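Local atomic coordinates of uncharacterized protein (Enterococcus faecalis, PDB entry 2R41), a protein that is of unknown function but belongs to the DUF960 family and is possibly a GTP cyclohydrolase. Residues I29-W33 with R98-L102; S23-L28 with Y86-I90; F5-D9 with K41-N47. All coordinates share one frame; numbering follows the deposited sequence.

Contact 1: I29-W33 with R98-L102; sequences IDSIW and RETIL
Ile101 holds CG1 anti to its carbonyl carbon (chi1 -65°) and continues extended to CD1, so its terminal methyl is carried from strand 98-102 to the indole of Trp33. The tryptophan has CG likewise anti to its carbonyl carbon, and the end of its ring reaches the strand, where Ile101 comes to it from the opposite direction. CD1 of Ile101 lies over one face of the indole in a CH-pi contact, 3.5 Å from the centroid of the five-membered ring of Trp33 and 29° off the ring normal. The exact separation is uncertain, because the model sets this methyl closer to the ring than carbons can sit. The same methyl is flanked by the preceding turn of the helix, with Ile29 CG2 at 4.1 Å and Ile32 CB at 4.0 Å from Ile101 CD1. This is helix 26-40 lying on one face of a mixed beta sheet: the short segments approach to 10.3 Å between axes, and their directions differ by 129°. Two residues earlier on the strand, Glu99 sends its aliphatic root to the six-membered ring, CB standing 3.8 Å from Trp33 CH2. Its carboxylate turns elsewhere, OE1 forming a salt bridge with Arg14. Between these two residues Thr100 points its side chain away from the helix, where Leu18 of a second subunit packs on it, but its backbone N lies in the indole plane at the ring edge, 4.0 Å from Trp33 CH2. Val20 of helix 18-21 touches both Ile29 and Ile101.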
loop_
_atom_site.group_PDB
_atom_site.type_symbol
_atom_site.label_atom_id
_atom_site.label_comp_id
_atom_site.label_asym_id
_atom_site.label_seq_id
_atom_site.Cartn_x
_atom_site.Cartn_y
_atom_site.Cartn_z
ATOM N N ILE C 29 -12.475 8.860 11.545
ATOM C CA ILE C 29 -11.476 9.464 10.725
ATOM C C ILE C 29 -12.109 9.709 9.339
ATOM O O ILE C 29 -12.114 10.844 8.858
ATOM C CB ILE C 29 -10.250 8.573 10.614
ATOM C CG1 ILE C 29 -9.617 8.358 11.999
ATOM C CG2 ILE C 29 -9.269 9.168 9.617
ATOM C CD1 ILE C 29 -8.259 7.583 12.016
ATOM N N ASP C 30 -12.703 8.682 8.732
ATOM C CA ASP C 30 -13.299 8.860 7.420
ATOM C C ASP C 30 -14.331 9.980 7.437
ATOM O O ASP C 30 -14.405 10.791 6.493
ATOM C CB ASP C 30 -13.941 7.574 6.910
ATOM C CG ASP C 30 -12.908 6.494 6.562
ATOM O OD1 ASP C 30 -11.675 6.795 6.633
ATOM O OD2 ASP C 30 -13.320 5.335 6.240
ATOM N N SER C 31 -15.133 10.027 8.499
ATOM C CA SER C 31 -16.019 11.168 8.724
ATOM C C SER C 31 -15.357 12.516 8.562
ATOM O O SER C 31 -15.946 13.393 7.941
ATOM C CB SER C 31 -16.624 11.125 10.107
ATOM O OG SER C 31 -17.801 10.385 10.035
ATOM N N ILE C 32 -14.164 12.719 9.122
ATOM C CA ILE C 32 -13.551 14.023 8.948
ATOM C C ILE C 32 -13.344 14.263 7.460
ATOM O O ILE C 32 -13.769 15.286 6.933
ATOM C CB ILE C 32 -12.232 14.160 9.648
ATOM C CG1 ILE C 32 -12.345 13.828 11.147
ATOM C CG2 ILE C 32 -11.702 15.537 9.433
ATOM C CD1 ILE C 32 -13.342 14.615 11.881
ATOM N N TRP C 33 -12.742 13.303 6.768
ATOM C CA TRP C 33 -12.552 13.470 5.350
ATOM C C TRP C 33 -13.887 13.706 4.669
ATOM O O TRP C 33 -13.995 14.617 3.847
ATOM C CB TRP C 33 -11.831 12.304 4.702
ATOM C CG TRP C 33 -10.421 12.051 5.206
ATOM C CD1 TRP C 33 -9.964 10.901 5.782
ATOM C CD2 TRP C 33 -9.298 12.948 5.189
ATOM N NE1 TRP C 33 -8.640 11.023 6.125
ATOM C CE2 TRP C 33 -8.205 12.267 5.770
ATOM C CE3 TRP C 33 -9.104 14.258 4.738
ATOM C CZ2 TRP C 33 -6.935 12.849 5.908
ATOM C CZ3 TRP C 33 -7.850 14.826 4.879
ATOM C CH2 TRP C 33 -6.782 14.122 5.463
ATOM N N ARG C 98 0.596 16.204 0.299
ATOM C CA ARG C 98 -0.003 15.183 1.151
ATOM C C ARG C 98 -0.929 15.807 2.191
ATOM O O ARG C 98 -0.606 16.836 2.785
ATOM C CB ARG C 98 1.082 14.355 1.842
ATOM C CG ARG C 98 1.337 14.749 3.288
ATOM C CD ARG C 98 1.630 13.530 4.148
ATOM N NE ARG C 98 2.479 12.565 3.458
ATOM C CZ ARG C 98 3.006 11.488 4.032
ATOM N NH1 ARG C 98 2.772 11.236 5.311
ATOM N NH2 ARG C 98 3.768 10.663 3.327
ATOM N N GLU C 99 -2.079 15.177 2.406
ATOM C CA GLU C 99 -3.021 15.629 3.423
ATOM C C GLU C 99 -2.973 14.733 4.657
ATOM O O GLU C 99 -2.876 13.511 4.544
ATOM C CB GLU C 99 -4.442 15.668 2.857
ATOM C CG GLU C 99 -4.644 16.698 1.758
ATOM C CD GLU C 99 -5.544 16.195 0.646
ATOM O OE1 GLU C 99 -6.664 15.734 0.949
ATOM O OE2 GLU C 99 -5.130 16.260 -0.531
ATOM N N THR C 100 -3.041 15.349 5.832
ATOM C CA THR C 100 -2.864 14.630 7.081
ATOM C C THR C 100 -3.817 15.103 8.169
ATOM O O THR C 100 -4.022 16.291 8.357
ATOM C CB THR C 100 -1.426 14.772 7.560
ATOM O OG1 THR C 100 -0.553 14.363 6.515
ATOM C CG2 THR C 100 -1.147 13.899 8.767
ATOM N N ILE C 101 -4.412 14.147 8.871
ATOM C CA ILE C 101 -5.164 14.435 10.083
ATOM C C ILE C 101 -4.334 14.098 11.289
ATOM O O ILE C 101 -3.766 13.026 11.390
ATOM C CB ILE C 101 -6.399 13.591 10.154
ATOM C CG1 ILE C 101 -7.320 13.976 9.004
ATOM C CG2 ILE C 101 -7.065 13.799 11.480
ATOM C CD1 ILE C 101 -8.489 13.065 8.808
ATOM N N LEU C 102 -4.263 15.012 12.226
ATOM C CA LEU C 102 -3.397 14.797 13.374
ATOM C C LEU C 102 -3.878 15.600 14.563
ATOM O O LEU C 102 -4.815 16.415 14.464
ATOM C CB LEU C 102 -1.942 15.135 13.044
ATOM C CG LEU C 102 -1.643 16.617 12.803
ATOM C CD1 LEU C 102 -0.241 16.792 12.289
ATOM C CD2 LEU C 102 -2.583 17.252 11.809
#

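Contact 2: S23-L28 with Y86-I90; sequences SLPSGL and YPSRI
Apolar packing joins the entrance of helix 26-40 to the loop that runs into strand 89-94, partly buried. Tyr86 supplies the broadest surface. Its ring crosses Pro25 and Leu28 at about a right angle to each: CD of Pro25 comes within 3.4 Å of Tyr86 CE1, while Leu28 CD1 approaches from the first turn of the helix to 3.8 Å from Tyr86 CE2. Near the plane of the ring, at its edge, sits the carbonyl oxygen of Ser23, 3.5 Å from Tyr86 CD1.

Leu24 divides its two methyls between partners. Its chi1 of -61° sets CG beside the backbone N, and the branch beyond sends the methyls separate ways. CD2 faces Tyr86, 3.7 Å from CD1 of that ring, and also the Pro87 ring, which the leucine crosses at a slant. Three consecutive residues, Ser23, Leu24 and Pro25, thus meet one aromatic ring. CD1 of Leu24 goes deeper and meets Ile90 tip to tip, 4.2 Å from Ile90 CD1. The hydroxyl of Ser23 lies beside the same proline, OG 3.6 Å from Pro87 CG. Below this layer the buried core takes over: Leu28 and Ile90 both rest on Leu54 of strand 49-57, and Ile90 also touches Ile32. On the outside, a fourth subunit comes close, its Ser22 packing on Pro25 and the backbone of Gly27 hydrogen-bonding to it. Pro25 occupies the N-cap position, and Leu28 N bonds to Pro25 O at 3.1 Å. This is a helix N-terminus with proline at its N-cap, seated against the loop that feeds a strand of the underlying sheet.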
loop_
_atom_site.group_PDB
_atom_site.type_symbol
_atom_site.label_atom_id
_atom_site.label_comp_id
_atom_site.label_asym_id
_atom_site.label_seq_id
_atom_site.Cartn_x
_atom_site.Cartn_y
_atom_site.Cartn_z
ATOM N N SER C 23 -6.394 6.214 18.278
ATOM C CA SER C 23 -7.183 6.838 19.276
ATOM C C SER C 23 -8.620 7.090 18.798
ATOM O O SER C 23 -9.539 7.143 19.616
ATOM C CB SER C 23 -6.436 8.087 19.688
ATOM O OG SER C 23 -7.286 9.213 19.735
ATOM N N LEU C 24 -8.836 7.213 17.487
ATOM C CA LEU C 24 -10.209 7.265 16.921
ATOM C C LEU C 24 -10.497 6.061 16.042
ATOM O O LEU C 24 -9.603 5.606 15.319
ATOM C CB LEU C 24 -10.385 8.474 16.026
ATOM C CG LEU C 24 -10.237 9.878 16.567
ATOM C CD1 LEU C 24 -10.507 10.865 15.400
ATOM C CD2 LEU C 24 -11.178 10.060 17.725
ATOM N N PRO C 25 -11.735 5.546 16.063
ATOM C CA PRO C 25 -12.028 4.463 15.134
ATOM C C PRO C 25 -11.987 4.947 13.697
ATOM O O PRO C 25 -12.128 6.121 13.457
ATOM C CB PRO C 25 -13.446 4.069 15.504
ATOM C CG PRO C 25 -14.018 5.246 16.191
ATOM C CD PRO C 25 -12.888 5.881 16.902
ATOM N N SER C 26 -11.784 4.049 12.756
ATOM C CA SER C 26 -11.820 4.373 11.329
ATOM C C SER C 26 -13.002 5.173 10.782
ATOM O O SER C 26 -12.838 6.044 9.936
ATOM C CB SER C 26 -11.787 3.087 10.572
ATOM O OG SER C 26 -10.448 2.815 10.329
ATOM N N GLY C 27 -14.191 4.850 11.250
ATOM C CA GLY C 27 -15.380 5.418 10.705
ATOM C C GLY C 27 -15.443 6.869 11.060
ATOM O O GLY C 27 -16.170 7.639 10.435
ATOM N N LEU C 28 -14.674 7.261 12.063
ATOM C CA LEU C 28 -14.680 8.645 12.484
ATOM C C LEU C 28 -13.636 9.463 11.745
ATOM O O LEU C 28 -13.870 10.629 11.391
ATOM C CB LEU C 28 -14.483 8.728 13.987
ATOM C CG LEU C 28 -15.778 9.130 14.677
ATOM C CD1 LEU C 28 -15.898 8.470 16.039
ATOM C CD2 LEU C 28 -15.845 10.656 14.803
ATOM N N TYR C 86 -11.887 9.752 23.290
ATOM C CA TYR C 86 -11.502 10.389 22.034
ATOM C C TYR C 86 -10.761 11.686 22.311
ATOM O O TYR C 86 -10.978 12.325 23.346
ATOM C CB TYR C 86 -12.716 10.667 21.139
ATOM C CG TYR C 86 -13.417 9.436 20.640
ATOM C CD1 TYR C 86 -12.735 8.218 20.500
ATOM C CD2 TYR C 86 -14.760 9.471 20.310
ATOM C CE1 TYR C 86 -13.385 7.065 20.058
ATOM C CE2 TYR C 86 -15.425 8.325 19.857
ATOM C CZ TYR C 86 -14.728 7.126 19.734
ATOM O OH TYR C 86 -15.378 6.002 19.279
ATOM N N PRO C 87 -9.892 12.083 21.374
ATOM C CA PRO C 87 -9.167 13.335 21.432
ATOM C C PRO C 87 -10.171 14.464 21.281
ATOM O O PRO C 87 -11.105 14.338 20.501
ATOM C CB PRO C 87 -8.268 13.246 20.205
ATOM C CG PRO C 87 -9.021 12.368 19.278
ATOM C CD PRO C 87 -9.586 11.337 20.143
ATOM N N SER C 88 -10.003 15.545 22.032
ATOM C CA SER C 88 -11.035 16.571 22.062
ATOM C C SER C 88 -11.011 17.445 20.805
ATOM O O SER C 88 -12.039 17.967 20.398
ATOM C CB SER C 88 -10.932 17.423 23.317
ATOM O OG SER C 88 -9.931 18.416 23.148
ATOM N N ARG C 89 -9.848 17.610 20.183
ATOM C CA ARG C 89 -9.828 18.233 18.863
ATOM C C ARG C 89 -8.797 17.621 17.937
ATOM O O ARG C 89 -7.826 17.059 18.415
ATOM C CB ARG C 89 -9.682 19.756 18.962
ATOM C CG ARG C 89 -8.445 20.299 19.577
ATOM C CD ARG C 89 -8.723 21.749 20.008
ATOM N NE ARG C 89 -7.575 22.640 19.759
ATOM C CZ ARG C 89 -6.402 22.629 20.429
ATOM N NH1 ARG C 89 -6.158 21.758 21.428
ATOM N NH2 ARG C 89 -5.439 23.483 20.074
ATOM N N ILE C 90 -9.025 17.698 16.628
ATOM C CA ILE C 90 -8.009 17.320 15.638
ATOM C C ILE C 90 -7.881 18.340 14.506
ATOM O O ILE C 90 -8.756 19.191 14.297
ATOM C CB ILE C 90 -8.279 15.955 14.978
ATOM C CG1 ILE C 90 -9.476 16.042 14.060
ATOM C CG2 ILE C 90 -8.511 14.856 16.005
ATOM C CD1 ILE C 90 -10.458 14.863 14.224
#

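Contact 3: F5-D9 with K41-N47; sequences FERFD and KGVIPLN
A type II beta turn, Glu6 to Asp9 in the N-terminal arm, packs against the loop that follows helix 26-40. Asp9 N closes the turn on Glu6 O at 3.0 Å. Phe8, third in the turn, has the positive phi (56°) that this turn type requires there, and Lys41, leaving the helix, reaches to the carbonyls of Arg7 and Phe8. Its chain bends at chi3 (90°) and again at chi4, turning the ammonium group toward Arg7 and Glu6. NZ gives Arg7 O a weak hydrogen bond of 3.3 Å, and the methylene CD of Lys41 lies 3.4 Å from Phe8 O, an oxygen hydrogen-bonded to Arg14. A salt bridge from Lys41 NZ to Glu6 OE2 is modelled too, but the oxygen is poorly placed and the pairing doubtful.

The other half is mainly packing, backbone oxygens included. Arg7 and Leu46 slide past each other in opposite directions, Arg7 CG to Leu46 CB being 3.6 Å, and Phe8 CD2 approaches Leu46 CD1 to 4.2 Å. Asn47 O sits at the edge of the phenyl ring, near its plane, 3.6 Å from Phe8 CE2. The ring also touches Trp33 and Ile36 of helix 26-40, while Phe8 N is hydrogen-bonded to Asp94. The whole amounts to an N-terminal arm anchored by one buried aromatic residue beside the C-terminal end of a helix, a lysine weakly bonded to one turn carbonyl.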
loop_
_atom_site.group_PDB
_atom_site.type_symbol
_atom_site.label_atom_id
_atom_site.label_comp_id
_atom_site.label_asym_id
_atom_site.label_seq_id
_atom_site.Cartn_x
_atom_site.Cartn_y
_atom_site.Cartn_z
ATOM N N PHE C 5 -4.143 22.106 -9.048
ATOM C CA PHE C 5 -4.175 21.512 -7.717
ATOM C C PHE C 5 -5.273 22.135 -6.861
ATOM O O PHE C 5 -5.817 23.185 -7.201
ATOM C CB PHE C 5 -2.818 21.670 -7.027
ATOM C CG PHE C 5 -2.833 22.628 -5.872
ATOM C CD1 PHE C 5 -2.539 23.969 -6.062
ATOM C CD2 PHE C 5 -3.141 22.190 -4.594
ATOM C CE1 PHE C 5 -2.552 24.853 -5.000
ATOM C CE2 PHE C 5 -3.155 23.070 -3.529
ATOM C CZ PHE C 5 -2.860 24.403 -3.732
ATOM N N GLU C 6 -5.592 21.482 -5.749
ATOM C CA GLU C 6 -6.870 21.690 -5.078
ATOM C C GLU C 6 -6.762 21.407 -3.584
ATOM O O GLU C 6 -6.056 20.489 -3.165
ATOM C CB GLU C 6 -7.953 20.807 -5.703
ATOM C CG GLU C 6 -9.371 21.290 -5.446
ATOM C CD GLU C 6 -10.418 20.348 -6.008
ATOM O OE1 GLU C 6 -10.421 20.124 -7.236
ATOM O OE2 GLU C 6 -11.239 19.831 -5.221
ATOM N N ARG C 7 -7.466 22.201 -2.784
ATOM C CA ARG C 7 -7.222 22.253 -1.347
ATOM C C ARG C 7 -7.964 21.136 -0.622
ATOM O O ARG C 7 -9.194 21.081 -0.639
ATOM C CB ARG C 7 -7.636 23.613 -0.783
ATOM C CG ARG C 7 -7.171 23.861 0.643
ATOM C CD ARG C 7 -6.231 25.053 0.717
ATOM N NE ARG C 7 -4.830 24.652 0.620
ATOM C CZ ARG C 7 -3.816 25.503 0.503
ATOM N NH1 ARG C 7 -2.573 25.048 0.421
ATOM N NH2 ARG C 7 -4.043 26.808 0.469
ATOM N N PHE C 8 -7.209 20.248 0.016
ATOM C CA PHE C 8 -7.733 18.951 0.427
ATOM C C PHE C 8 -8.318 18.192 -0.760
ATOM O O PHE C 8 -9.355 17.540 -0.642
ATOM C CB PHE C 8 -8.794 19.122 1.516
ATOM C CG PHE C 8 -8.242 19.597 2.829
ATOM C CD1 PHE C 8 -7.624 18.713 3.697
ATOM C CD2 PHE C 8 -8.342 20.928 3.197
ATOM C CE1 PHE C 8 -7.115 19.147 4.907
ATOM C CE2 PHE C 8 -7.836 21.369 4.404
ATOM C CZ PHE C 8 -7.222 20.477 5.261
ATOM N N ASP C 9 -7.646 18.282 -1.903
ATOM C CA ASP C 9 -7.933 17.404 -3.031
ATOM C C ASP C 9 -8.020 15.947 -2.589
ATOM O O ASP C 9 -7.179 15.468 -1.827
ATOM C CB ASP C 9 -6.865 17.561 -4.117
ATOM C CG ASP C 9 -7.262 16.901 -5.423
ATOM O OD1 ASP C 9 -8.132 16.006 -5.399
ATOM O OD2 ASP C 9 -6.704 17.279 -6.474
ATOM N N LYS C 41 -15.530 21.299 0.576
ATOM C CA LYS C 41 -14.996 21.617 -0.745
ATOM C C LYS C 41 -16.125 21.995 -1.627
ATOM O O LYS C 41 -17.162 21.366 -1.583
ATOM C CB LYS C 41 -14.272 20.463 -1.366
ATOM C CG LYS C 41 -12.928 20.223 -0.753
ATOM C CD LYS C 41 -12.195 19.187 -1.577
ATOM C CE LYS C 41 -11.336 19.822 -2.721
ATOM N NZ LYS C 41 -11.427 21.309 -3.025
ATOM N N GLY C 42 -15.951 23.041 -2.413
ATOM C CA GLY C 42 -17.001 23.445 -3.334
ATOM C C GLY C 42 -17.976 24.359 -2.628
ATOM O O GLY C 42 -18.813 25.001 -3.294
ATOM N N VAL C 43 -17.859 24.448 -1.296
ATOM C CA VAL C 43 -18.775 25.295 -0.546
ATOM C C VAL C 43 -18.126 26.576 -0.067
ATOM O O VAL C 43 -18.642 27.677 -0.349
ATOM C CB VAL C 43 -19.474 24.575 0.622
ATOM C CG1 VAL C 43 -20.463 25.529 1.363
ATOM C CG2 VAL C 43 -20.201 23.341 0.116
ATOM N N ILE C 44 -17.020 26.464 0.659
ATOM C CA ILE C 44 -16.277 27.651 1.085
ATOM C C ILE C 44 -14.783 27.494 0.728
ATOM O O ILE C 44 -14.315 26.350 0.501
ATOM C CB ILE C 44 -16.410 27.872 2.604
ATOM C CG1 ILE C 44 -15.337 27.033 3.329
ATOM C CG2 ILE C 44 -17.848 27.654 3.072
ATOM C CD1 ILE C 44 -15.799 26.125 4.400
ATOM N N PRO C 45 -14.010 28.610 0.753
ATOM C CA PRO C 45 -12.588 28.531 0.486
ATOM C C PRO C 45 -11.933 27.882 1.682
ATOM O O PRO C 45 -12.417 28.031 2.808
ATOM C CB PRO C 45 -12.144 29.979 0.422
ATOM C CG PRO C 45 -13.243 30.786 0.817
ATOM C CD PRO C 45 -14.418 29.962 1.151
ATOM N N LEU C 46 -10.849 27.153 1.447
ATOM C CA LEU C 46 -10.203 26.382 2.505
ATOM C C LEU C 46 -8.796 26.840 2.793
ATOM O O LEU C 46 -7.971 27.053 1.893
ATOM C CB LEU C 46 -10.228 24.909 2.156
ATOM C CG LEU C 46 -11.644 24.402 2.282
ATOM C CD1 LEU C 46 -11.764 22.985 1.825
ATOM C CD2 LEU C 46 -12.060 24.518 3.728
ATOM N N ASN C 47 -8.555 27.017 4.077
ATOM C CA ASN C 47 -7.246 27.276 4.626
ATOM C C ASN C 47 -6.519 25.969 4.500
ATOM O O ASN C 47 -7.135 24.937 4.394
ATOM C CB ASN C 47 -7.480 27.559 6.094
ATOM C CG ASN C 47 -6.382 28.350 6.732
ATOM O OD1 ASN C 47 -5.294 27.820 7.040
ATOM N ND2 ASN C 47 -6.677 29.627 7.015
#

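Contacts 1 and 2 hold helix 26-40 to the same sheet through neighbouring strands, 98-102 and 89-94, and meet where Ile101 CG2 of contact 1 packs on Ile90 CG1 of contact 2. Contact 1 is wholly buried and aliphatic-on-aromatic; contact 2, about 10 Å away between centres, is partly buried and relies on prolines and a tyrosine at the helix entrance. Contact 3 belongs to the periphery, at the other end of the helix and about 22 Å from contact 2 between centres. It pairs loop with loop and adds backbone carbonyls and a lysine to its packing. The Glu99 carboxylate of contact 1 lies against the backbone of Phe8 and Asp9 in contact 3.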